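V-type ATP synthase alpha chain (Thermoplasma volcanium, PDB 4O1S) contains an intein splicing domain, an almost all-beta fold of the kind found inserted in host proteins such as this V-type ATPase subunit A. Local coordinates at residues A[60-65]-A[125-130]. Sequence-based numbering, arbitrary orientation.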
# COMPACT_ATOMS: atom_id res chain seq x y z
N GLY A 60 11.00 -13.20 4.49
CA GLY A 60 9.89 -14.09 4.21
C GLY A 60 8.86 -14.01 5.31
O GLY A 60 7.91 -14.81 5.41
N THR A 61 9.04 -13.01 6.15
CA THR A 61 8.31 -12.98 7.40
C THR A 61 7.52 -11.71 7.60
O THR A 61 8.06 -10.62 7.48
CB THR A 61 9.29 -13.14 8.55
OG1 THR A 61 10.45 -13.85 8.09
CG2 THR A 61 8.61 -13.90 9.67
N ILE A 62 6.24 -11.88 7.89
CA ILE A 62 5.42 -10.78 8.37
C ILE A 62 5.92 -10.29 9.73
O ILE A 62 6.13 -11.06 10.65
CB ILE A 62 3.94 -11.16 8.49
CG1 ILE A 62 3.18 -10.69 7.26
CG2 ILE A 62 3.30 -10.49 9.70
CD1 ILE A 62 1.67 -10.60 7.47
N VAL A 63 6.11 -8.99 9.84
CA VAL A 63 6.53 -8.38 11.08
C VAL A 63 5.49 -7.35 11.50
O VAL A 63 4.59 -7.00 10.73
CB VAL A 63 7.88 -7.71 10.88
CG1 VAL A 63 8.86 -8.70 10.34
CG2 VAL A 63 7.73 -6.60 9.89
N ARG A 64 5.57 -6.88 12.73
CA ARG A 64 4.73 -5.78 13.13
C ARG A 64 5.50 -4.49 12.90
O ARG A 64 6.75 -4.45 12.97
CB ARG A 64 4.31 -5.90 14.60
CG ARG A 64 3.01 -6.66 14.80
CD ARG A 64 3.03 -7.54 16.07
NE ARG A 64 2.10 -8.68 15.96
CZ ARG A 64 2.44 -9.91 15.58
NH1 ARG A 64 3.70 -10.22 15.29
NH2 ARG A 64 1.52 -10.86 15.49
N SER A 65 4.76 -3.42 12.62
CA SER A 65 5.36 -2.14 12.33
C SER A 65 4.48 -1.07 12.95
O SER A 65 3.27 -1.25 13.10
CB SER A 65 5.41 -1.95 10.82
OG SER A 65 6.61 -1.34 10.42
N SER A 125 -2.47 -18.14 5.37
CA SER A 125 -2.15 -19.31 6.18
C SER A 125 -0.98 -19.06 7.15
O SER A 125 -1.18 -19.06 8.37
CB SER A 125 -1.86 -20.50 5.27
OG SER A 125 -1.26 -21.58 5.98
N ALA A 126 0.22 -18.85 6.60
CA ALA A 126 1.45 -18.76 7.39
C ALA A 126 2.34 -17.64 6.90
O ALA A 126 3.55 -17.63 7.14
CB ALA A 126 2.23 -20.09 7.35
N SER A 127 1.73 -16.69 6.19
CA SER A 127 2.45 -15.56 5.63
C SER A 127 3.57 -15.98 4.67
O SER A 127 4.60 -15.29 4.57
CB SER A 127 2.99 -14.66 6.73
OG SER A 127 1.92 -14.30 7.58
N GLU A 128 3.35 -17.09 3.96
CA GLU A 128 4.30 -17.56 2.97
C GLU A 128 4.37 -16.56 1.81
O GLU A 128 3.34 -16.03 1.36
CB GLU A 128 3.94 -18.96 2.44
CG GLU A 128 3.67 -20.03 3.48
CD GLU A 128 2.18 -20.25 3.71
OE1 GLU A 128 1.48 -19.30 4.15
OE2 GLU A 128 1.70 -21.38 3.47
N ALA A 129 5.59 -16.31 1.34
CA ALA A 129 5.81 -15.51 0.15
C ALA A 129 5.09 -16.17 -0.99
O ALA A 129 5.43 -17.29 -1.35
CB ALA A 129 7.30 -15.42 -0.18
N THR A 130 4.10 -15.48 -1.55
CA THR A 130 3.52 -15.95 -2.78
C THR A 130 3.67 -14.93 -3.91
O THR A 130 3.66 -13.73 -3.66
CB THR A 130 2.06 -16.46 -2.61
OG1 THR A 130 1.14 -15.50 -3.11
CG2 THR A 130 1.77 -16.78 -1.16
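I62 and S127 carry the side-chain part of this contact. The isoleucine reaches S127 with one branch, the arm CG1-CD1, and with its CB. Its methyl CD1 lies 3.7 Å from S127 OG, and its CG1 is 4.0 Å from S127 CB. S127 OG sits anti to its own carbonyl carbon (chi1 -53°), which brings the hydroxyl alongside the aliphatic arm. This is van der Waals packing of a polar tip against hydrocarbon. V122 of strand 118-122 touches both side chains, and Y55 also packs on I62.

The second meeting is between backbones. G60 O and S127 O come to 3.4 Å, but both are acceptors and form no bond. S127 O instead accepts a hydrogen bond from Y57 OH, on strand 43-58.

One hydrogen bond lies within the loop. A126 N donates to E128 OE1 at 2.8 Å, with an N-H...O angle of 138°. The N-H approaches from above the carboxylate plane, 43° out of it. This bond spans S127 within the loop.

The contact joins the start of strand 61-75 to the loop entering strand 129-141, strands that belong to different sheets of the intein fold. The direct contact is small and rests on van der Waals packing, with no hydrogen bond between the segments. Y57 supplies a polar link from S127 to strand 43-58.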